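Local structure of possible sortase-like protein (Corynebacterium diphtheriae, 5UUS) at residues I110-R115 with G188-T193; R122-D127 with Q131-E136; T170-A173 with V179-A182. The protein belongs to the sortase family and is probably a membrane-anchored cysteine hydrolase or transpeptidase that works through an acyl-thioester intermediate. One frame throughout, in Å; residues are numbered along the deposited sequence.

How the contacts relate
Contact 1 lies in the middle of the molecule, its centre about 3 Å from the centre of the chain, and is wholly apolar. Contact 2 is also largely buried, but its centre is about 17 Å from the centre of the chain, and its chemistry is mixed, with proline, guanidinium, carboxylate and water. Strands 109-114 (contact 1) and 117-123 (contact 2) follow each other in the chain and are neighbours in the same sheet. Contact 3, at the surface, joins two parts of one loop through backbone carbonyls and small side chains. Contact 1 touches both others: I189 packs on M124, and T191 lies against T170. Contacts 2 and 3 do not meet, their nearest atoms being about 10 Å apart.

Contact 1. Residues I110-R115 with G188-T193; sequences IVVETR and GIMTMT
I110 and V112 meet M190 and M192 inside the beta-barrel of the sortase fold, at a point where two strands that are not sheet neighbours face each other. Their short axes pass 10.2 Å apart at an angle of 101°, too far for backbone pairing, and side chains bridge the gap. M190 does most of this. Its CG is anti to the backbone N (chi1 177°) and the chain stays extended beyond, which carries the sulfur straight across. There SD lies 3.7 Å from V112 CG2 and 3.8 Å from I110 CG2, and CE bears on the same two methyls, so the thioether end sits over the gap between the two methyls. The side chain of I110 crosses that of M190 at about a right angle, while its other branch serves M192: CG1 and CD1 approach M192 CE tip to tip.

Residues two apart on each strand point the same way, so I110 and V112 form one wall and M190 and M192 the other. Y121 of strand 117-123 touches both V112 and M190, F85 touches M190, and V87 and V207 touch M192. On strand 188-193 the intervening T191 is held by N84 and H208 through OG1. This strand leads to C195, the predicted acyl-thioester cysteine, and the side chain of M192 is about 12 Å from that of H90, the predicted proton donor/acceptor. A bend at the last torsion of M192 (chi3 -74°) turns its methyl toward the isoleucine, and CE stops 4.1 Å from I110 CG1.

Contact 2. Residues R122-D127 with Q131-E136; sequences RVMPVD and QQRYDE
P125 and R133 bring the two backbones to a CA–CA distance of 5.9 Å, in the short loop that joins strand 117-123 to helix 130-137 in the sortase domain. The proline ring lies against the helix at R133: its CG is 3.7 Å from R133 O, and its CB meets the R133 aliphatic chain, the two side chains crossing at about a right angle. With CG anti to the backbone N (chi1 179°) and the chain extended to NE, R133 carries its guanidinium past the proline. P125 O lies at the edge of that group, near its plane, and water 1 links the same carbonyl to NH1 by two weak hydrogen bonds. The guanidinium is fixed mainly from outside: NE donates to I149 O and NH2 to V157 O, so backbone carbonyls take up much of its hydrogen-bonding capacity. M124 CE reaches it obliquely.

E136 approaches from nearly one turn further on, its OE1 3.8 Å from P125 CB. That oxygen also bonds to S128 OG in the connecting loop. Water 2 completes the bridge, accepting from V126 N at 2.9 Å and donating to E136 OE1 at 2.7 Å.

Contact 3. Residues T170-A173 with V179-A182; sequences TISA and VIEA
S172 and A173 meet the bend at V179-A182, and the serine side chain gives the first part of the contact. From CA the bond to CB points toward the other segment, and CB lies 3.7 Å from V179 O. With OG anti to the carbonyl carbon and beside the backbone N (chi1 -73°), OG passes beside I180, 4.1 Å from its CG2, a loose van der Waals approach. The CA atoms of S172 and I180 are 5.1 Å apart, which shows how close together the two backbones run.

A173 makes the tighter part. Its methyl is set against successive peptide groups: CB is 3.3 Å from I180 O, 3.8 Å from E181 O and 3.8 Å from A182 N. These peptide atoms cover one side of the methyl. The bond from CA to CB of I180 points away from 170-173, though its CG2 branch still reaches S172 OG; the carbonyl meets the alanine.

Both segments belong to the irregular loop between strands 160-163 and 188-193, whose position probably corresponds to the β6/β7 loop of other sortases. T170-I171 end a short 3-10 segment that leads into S172 and A173, with T170 OG1 bonded to D167 O. Strand 83-88 holds this first segment through N84 ND2, which donates to S172 O; I171 packs on Y73 and A173 on Q77, and V179 rests on M186, just before strand 188-193.

Contact 1. Residues I110-R115 with G188-T193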
loop_
_atom_site.group_PDB
_atom_site.type_symbol
_atom_site.label_atom_id
_atom_site.label_comp_id
_atom_site.label_asym_id
_atom_site.label_seq_id
_atom_site.Cartn_x
_atom_site.Cartn_y
_atom_site.Cartn_z
ATOM N N ILE A 110 -2.801 5.891 -3.497
ATOM C CA ILE A 110 -1.865 5.894 -2.395
ATOM C C ILE A 110 -0.481 6.032 -3.061
ATOM O O ILE A 110 -0.081 5.164 -3.823
ATOM C CB ILE A 110 -1.922 4.615 -1.557
ATOM C CG1 ILE A 110 -3.392 4.183 -1.264
ATOM C CG2 ILE A 110 -1.012 4.751 -0.305
ATOM C CD1 ILE A 110 -4.133 5.161 -0.488
ATOM N N VAL A 111 0.224 7.125 -2.789
ATOM C CA VAL A 111 1.522 7.353 -3.408
ATOM C C VAL A 111 2.633 7.029 -2.423
ATOM O O VAL A 111 2.597 7.475 -1.276
ATOM C CB VAL A 111 1.661 8.798 -3.912
ATOM C CG1 VAL A 111 3.013 8.978 -4.613
ATOM C CG2 VAL A 111 0.510 9.135 -4.876
ATOM N N VAL A 112 3.596 6.223 -2.867
ATOM C CA VAL A 112 4.696 5.783 -2.016
ATOM C C VAL A 112 6.029 6.161 -2.653
ATOM O O VAL A 112 6.326 5.831 -3.796
ATOM C CB VAL A 112 4.636 4.269 -1.752
ATOM C CG1 VAL A 112 5.679 3.853 -0.720
ATOM C CG2 VAL A 112 3.244 3.891 -1.243
ATOM N N GLU A 113 6.818 6.883 -1.883
ATOM C CA GLU A 113 8.119 7.324 -2.309
ATOM C C GLU A 113 9.202 6.551 -1.570
ATOM O O GLU A 113 9.144 6.420 -0.334
ATOM C CB GLU A 113 8.236 8.817 -2.024
ATOM C CG GLU A 113 9.503 9.451 -2.396
ATOM C CD GLU A 113 9.625 10.844 -1.778
ATOM O OE1 GLU A 113 8.738 11.261 -0.968
ATOM O OE2 GLU A 113 10.619 11.509 -2.104
ATOM N N THR A 114 10.192 6.040 -2.301
ATOM C CA THR A 114 11.405 5.589 -1.633
ATOM C C THR A 114 12.569 6.517 -2.003
ATOM O O THR A 114 12.396 7.482 -2.747
ATOM C CB THR A 114 11.755 4.133 -1.992
ATOM O OG1 THR A 114 12.287 4.086 -3.313
ATOM C CG2 THR A 114 10.523 3.237 -1.878
ATOM N N ARG A 115 13.760 6.221 -1.509
ATOM C CA ARG A 115 14.920 7.029 -1.912
ATOM C C ARG A 115 15.258 6.958 -3.428
ATOM O O ARG A 115 15.921 7.840 -3.957
ATOM C CB ARG A 115 16.121 6.636 -1.071
ATOM C CG ARG A 115 15.942 7.008 0.418
ATOM C CD ARG A 115 17.128 6.493 1.207
ATOM N NE ARG A 115 17.095 6.739 2.647
ATOM C CZ ARG A 115 17.272 7.924 3.243
ATOM N NH1 ARG A 115 17.449 9.039 2.532
ATOM N NH2 ARG A 115 17.244 7.997 4.573
ATOM N N GLY A 188 1.434 -5.873 -8.382
ATOM C CA GLY A 188 1.884 -5.298 -7.145
ATOM C C GLY A 188 0.657 -4.936 -6.312
ATOM O O GLY A 188 -0.254 -4.226 -6.768
ATOM N N ILE A 189 0.645 -5.422 -5.079
ATOM C CA ILE A 189 -0.377 -5.032 -4.131
ATOM C C ILE A 189 0.226 -4.229 -2.992
ATOM O O ILE A 189 1.343 -4.509 -2.561
ATOM C CB ILE A 189 -1.088 -6.270 -3.570
ATOM C CG1 ILE A 189 -1.865 -6.939 -4.702
ATOM C CG2 ILE A 189 -2.069 -5.868 -2.419
ATOM C CD1 ILE A 189 -3.135 -6.200 -5.073
ATOM N N MET A 190 -0.504 -3.218 -2.511
ATOM C CA MET A 190 -0.146 -2.598 -1.245
ATOM C C MET A 190 -1.276 -2.867 -0.225
ATOM O O MET A 190 -2.467 -2.716 -0.534
ATOM C CB MET A 190 0.092 -1.095 -1.395
ATOM C CG MET A 190 0.394 -0.397 -0.048
ATOM S SD MET A 190 0.700 1.375 -0.218
ATOM C CE MET A 190 0.971 1.827 1.513
ATOM N N THR A 191 -0.892 -3.274 0.976
ATOM C CA THR A 191 -1.871 -3.568 2.021
ATOM C C THR A 191 -1.650 -2.659 3.228
ATOM O O THR A 191 -0.526 -2.515 3.695
ATOM C CB THR A 191 -1.791 -5.054 2.454
ATOM O OG1 THR A 191 -2.037 -5.891 1.309
ATOM C CG2 THR A 191 -2.793 -5.363 3.590
ATOM N N MET A 192 -2.728 -2.056 3.726
ATOM C CA MET A 192 -2.702 -1.313 4.982
ATOM C C MET A 192 -3.577 -2.005 6.028
ATOM O O MET A 192 -4.724 -2.344 5.733
ATOM C CB MET A 192 -3.172 0.131 4.756
ATOM C CG MET A 192 -2.247 0.917 3.811
ATOM S SD MET A 192 -2.893 2.502 3.255
ATOM C CE MET A 192 -4.126 1.942 2.082
ATOM N N THR A 193 -3.027 -2.223 7.225
ATOM C CA THR A 193 -3.763 -2.855 8.324
ATOM C C THR A 193 -3.829 -1.908 9.533
ATOM O O THR A 193 -2.867 -1.186 9.828
ATOM C CB THR A 193 -3.108 -4.199 8.749
ATOM O OG1 THR A 193 -1.963 -3.948 9.578
ATOM C CG2 THR A 193 -2.678 -5.046 7.492
#

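Contact 2. Residues R122-D127 with Q131-E136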
loop_
_atom_site.group_PDB
_atom_site.type_symbol
_atom_site.label_atom_id
_atom_site.label_comp_id
_atom_site.label_asym_id
_atom_site.label_seq_id
_atom_site.Cartn_x
_atom_site.Cartn_y
_atom_site.Cartn_z
ATOM N N ARG A 122 -3.603 2.089 -6.298
ATOM C CA ARG A 122 -4.979 2.566 -6.292
ATOM C C ARG A 122 -5.889 1.566 -5.589
ATOM O O ARG A 122 -5.798 0.358 -5.814
ATOM C CB ARG A 122 -5.421 2.854 -7.715
ATOM C CG ARG A 122 -4.612 4.007 -8.297
ATOM C CD ARG A 122 -5.409 4.827 -9.259
ATOM N NE ARG A 122 -4.635 5.955 -9.766
ATOM C CZ ARG A 122 -4.917 7.226 -9.510
ATOM N NH1 ARG A 122 -5.978 7.550 -8.767
ATOM N NH2 ARG A 122 -4.156 8.176 -10.015
ATOM N N VAL A 123 -6.716 2.082 -4.684
ATOM C CA VAL A 123 -7.607 1.247 -3.896
ATOM C C VAL A 123 -8.468 0.374 -4.811
ATOM O O VAL A 123 -9.071 0.853 -5.795
ATOM C CB VAL A 123 -8.489 2.113 -2.967
ATOM C CG1 VAL A 123 -9.500 1.244 -2.231
ATOM C CG2 VAL A 123 -7.607 2.884 -1.968
ATOM N N MET A 124 -8.494 -0.918 -4.515
ATOM C CA MET A 124 -9.238 -1.862 -5.347
ATOM C C MET A 124 -10.747 -1.786 -5.096
ATOM O O MET A 124 -11.168 -1.247 -4.084
ATOM C CB MET A 124 -8.718 -3.278 -5.087
ATOM C CG MET A 124 -7.292 -3.494 -5.766
ATOM S SD MET A 124 -6.609 -5.068 -5.239
ATOM C CE MET A 124 -7.759 -6.238 -5.972
ATOM N N PRO A 125 -11.566 -2.342 -5.997
ATOM C CA PRO A 125 -13.023 -2.304 -5.732
ATOM C C PRO A 125 -13.446 -2.892 -4.372
ATOM O O PRO A 125 -12.970 -3.954 -3.956
ATOM C CB PRO A 125 -13.604 -3.128 -6.888
ATOM C CG PRO A 125 -12.597 -2.953 -7.998
ATOM C CD PRO A 125 -11.250 -2.921 -7.312
ATOM N N VAL A 126 -14.353 -2.188 -3.691
ATOM C CA VAL A 126 -14.831 -2.561 -2.371
ATOM C C VAL A 126 -16.249 -3.186 -2.435
ATOM O O VAL A 126 -17.175 -2.562 -2.931
ATOM C CB VAL A 126 -14.837 -1.322 -1.446
ATOM C CG1 VAL A 126 -15.365 -1.679 -0.064
ATOM C CG2 VAL A 126 -13.426 -0.709 -1.363
ATOM N N ASP A 127 -16.376 -4.429 -1.970
ATOM C CA ASP A 127 -17.649 -5.129 -1.782
ATOM C C ASP A 127 -18.372 -5.504 -3.087
ATOM O O ASP A 127 -19.199 -6.415 -3.097
ATOM C CB ASP A 127 -18.614 -4.307 -0.896
ATOM C CG ASP A 127 -18.129 -4.156 0.536
ATOM O OD1 ASP A 127 -17.252 -4.932 0.966
ATOM O OD2 ASP A 127 -18.644 -3.260 1.237
ATOM N N GLN A 131 -20.109 -7.370 -12.857
ATOM C CA GLN A 131 -20.093 -6.210 -13.734
ATOM C C GLN A 131 -19.742 -4.920 -13.014
ATOM O O GLN A 131 -19.007 -4.083 -13.541
ATOM C CB GLN A 131 -21.456 -6.056 -14.426
ATOM C CG GLN A 131 -21.523 -4.864 -15.376
ATOM C CD GLN A 131 -20.743 -5.090 -16.664
ATOM O OE1 GLN A 131 -19.831 -4.323 -17.005
ATOM N NE2 GLN A 131 -21.106 -6.137 -17.391
ATOM N N GLN A 132 -20.270 -4.740 -11.812
ATOM C CA GLN A 132 -20.017 -3.480 -11.125
ATOM C C GLN A 132 -18.555 -3.357 -10.714
ATOM O O GLN A 132 -17.976 -2.280 -10.774
ATOM C CB GLN A 132 -20.912 -3.338 -9.905
ATOM C CG GLN A 132 -20.709 -2.033 -9.165
ATOM C CD GLN A 132 -21.636 -1.926 -7.980
ATOM O OE1 GLN A 132 -22.094 -2.936 -7.447
ATOM N NE2 GLN A 132 -21.935 -0.698 -7.569
ATOM N N ARG A 133 -17.979 -4.468 -10.272
ATOM C CA ARG A 133 -16.566 -4.528 -9.883
ATOM C C ARG A 133 -15.677 -4.186 -11.083
ATOM O O ARG A 133 -14.715 -3.406 -10.974
ATOM C CB ARG A 133 -16.249 -5.929 -9.333
ATOM C CG ARG A 133 -14.818 -6.202 -8.905
ATOM C CD ARG A 133 -14.787 -7.489 -8.065
ATOM N NE ARG A 133 -13.436 -7.973 -7.799
ATOM C CZ ARG A 133 -12.664 -7.570 -6.795
ATOM N NH1 ARG A 133 -13.103 -6.639 -5.960
ATOM N NH2 ARG A 133 -11.430 -8.081 -6.632
ATOM N N TYR A 134 -16.031 -4.754 -12.232
ATOM C CA TYR A 134 -15.302 -4.517 -13.463
ATOM C C TYR A 134 -15.352 -3.046 -13.858
ATOM O O TYR A 134 -14.331 -2.423 -14.131
ATOM C CB TYR A 134 -15.878 -5.372 -14.592
ATOM C CG TYR A 134 -15.130 -5.214 -15.902
ATOM C CD1 TYR A 134 -15.651 -4.449 -16.931
ATOM C CD2 TYR A 134 -13.890 -5.822 -16.096
ATOM C CE1 TYR A 134 -14.971 -4.312 -18.125
ATOM C CE2 TYR A 134 -13.204 -5.691 -17.285
ATOM C CZ TYR A 134 -13.746 -4.931 -18.299
ATOM O OH TYR A 134 -13.074 -4.787 -19.496
ATOM N N ASP A 135 -16.557 -2.498 -13.892
ATOM C CA ASP A 135 -16.739 -1.109 -14.255
ATOM C C ASP A 135 -15.983 -0.190 -13.299
ATOM O O ASP A 135 -15.416 0.820 -13.717
ATOM C CB ASP A 135 -18.226 -0.746 -14.263
ATOM C CG ASP A 135 -19.010 -1.494 -15.329
ATOM O OD1 ASP A 135 -18.419 -1.890 -16.364
ATOM O OD2 ASP A 135 -20.232 -1.670 -15.124
ATOM N N GLU A 136 -15.976 -0.527 -12.019
ATOM C CA GLU A 136 -15.250 0.308 -11.064
ATOM C C GLU A 136 -13.739 0.207 -11.290
ATOM O O GLU A 136 -13.010 1.208 -11.197
ATOM C CB GLU A 136 -15.603 -0.072 -9.626
ATOM C CG GLU A 136 -17.022 0.313 -9.245
ATOM C CD GLU A 136 -17.425 -0.182 -7.873
ATOM O OE1 GLU A 136 -16.625 -0.891 -7.226
ATOM O OE2 GLU A 136 -18.555 0.134 -7.449
HETATM O O HOH W 1 -15.249 -5.581 -4.589
HETATM O O HOH W 2 -16.049 -0.048 -4.677
#

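Contact 3. Residues T170-A173 with V179-A182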
loop_
_atom_site.group_PDB
_atom_site.type_symbol
_atom_site.label_atom_id
_atom_site.label_comp_id
_atom_site.label_asym_id
_atom_site.label_seq_id
_atom_site.Cartn_x
_atom_site.Cartn_y
_atom_site.Cartn_z
ATOM N N THR A 170 -3.649 -12.040 4.923
ATOM C CA THR A 170 -3.882 -10.696 4.392
ATOM C C THR A 170 -2.609 -10.019 3.880
ATOM O O THR A 170 -2.693 -9.139 3.024
ATOM C CB THR A 170 -4.522 -9.747 5.426
ATOM O OG1 THR A 170 -3.742 -9.724 6.622
ATOM C CG2 THR A 170 -5.986 -10.217 5.755
ATOM N N ILE A 171 -1.452 -10.409 4.412
ATOM C CA ILE A 171 -0.178 -9.806 3.977
ATOM C C ILE A 171 0.649 -10.754 3.074
ATOM O O ILE A 171 1.788 -10.436 2.721
ATOM C CB ILE A 171 0.693 -9.356 5.200
ATOM C CG1 ILE A 171 1.201 -10.552 5.997
ATOM C CG2 ILE A 171 -0.100 -8.435 6.157
ATOM C CD1 ILE A 171 2.154 -10.163 7.134
ATOM N N SER A 172 0.063 -11.885 2.668
ATOM C CA SER A 172 0.715 -12.807 1.721
ATOM C C SER A 172 0.881 -12.197 0.342
ATOM O O SER A 172 0.087 -11.335 -0.051
ATOM C CB SER A 172 -0.081 -14.104 1.595
ATOM O OG SER A 172 0.074 -14.874 2.769
ATOM N N ALA A 173 1.903 -12.655 -0.389
ATOM C CA ALA A 173 2.266 -12.080 -1.696
ATOM C C ALA A 173 1.038 -11.962 -2.602
ATOM O O ALA A 173 0.811 -10.951 -3.240
ATOM C CB ALA A 173 3.338 -12.929 -2.355
ATOM N N VAL A 179 -0.320 -18.498 -1.082
ATOM C CA VAL A 179 0.874 -18.217 -1.893
ATOM C C VAL A 179 1.731 -17.157 -1.233
ATOM O O VAL A 179 1.370 -15.983 -1.252
ATOM C CB VAL A 179 0.510 -17.736 -3.305
ATOM C CG1 VAL A 179 1.763 -17.601 -4.149
ATOM C CG2 VAL A 179 -0.424 -18.723 -3.968
ATOM N N ILE A 180 2.859 -17.564 -0.655
ATOM C CA ILE A 180 3.698 -16.659 0.132
ATOM C C ILE A 180 4.852 -16.048 -0.655
ATOM O O ILE A 180 5.217 -14.893 -0.429
ATOM C CB ILE A 180 4.279 -17.378 1.369
ATOM C CG1 ILE A 180 4.887 -18.728 0.958
ATOM C CG2 ILE A 180 3.202 -17.509 2.447
ATOM C CD1 ILE A 180 4.378 -19.911 1.761
ATOM N N GLU A 181 5.423 -16.817 -1.574
ATOM C CA GLU A 181 6.520 -16.325 -2.402
ATOM C C GLU A 181 6.002 -15.430 -3.513
ATOM O O GLU A 181 5.023 -15.764 -4.174
ATOM C CB GLU A 181 7.308 -17.488 -3.019
ATOM C CG GLU A 181 7.894 -18.451 -2.012
ATOM C CD GLU A 181 9.012 -17.824 -1.210
ATOM O OE1 GLU A 181 9.705 -16.930 -1.753
ATOM O OE2 GLU A 181 9.192 -18.221 -0.037
ATOM N N ALA A 182 6.655 -14.293 -3.710
ATOM C CA ALA A 182 6.377 -13.437 -4.852
ATOM C C ALA A 182 6.651 -14.211 -6.146
ATOM O O ALA A 182 7.559 -15.031 -6.198
ATOM C CB ALA A 182 7.226 -12.171 -4.791
#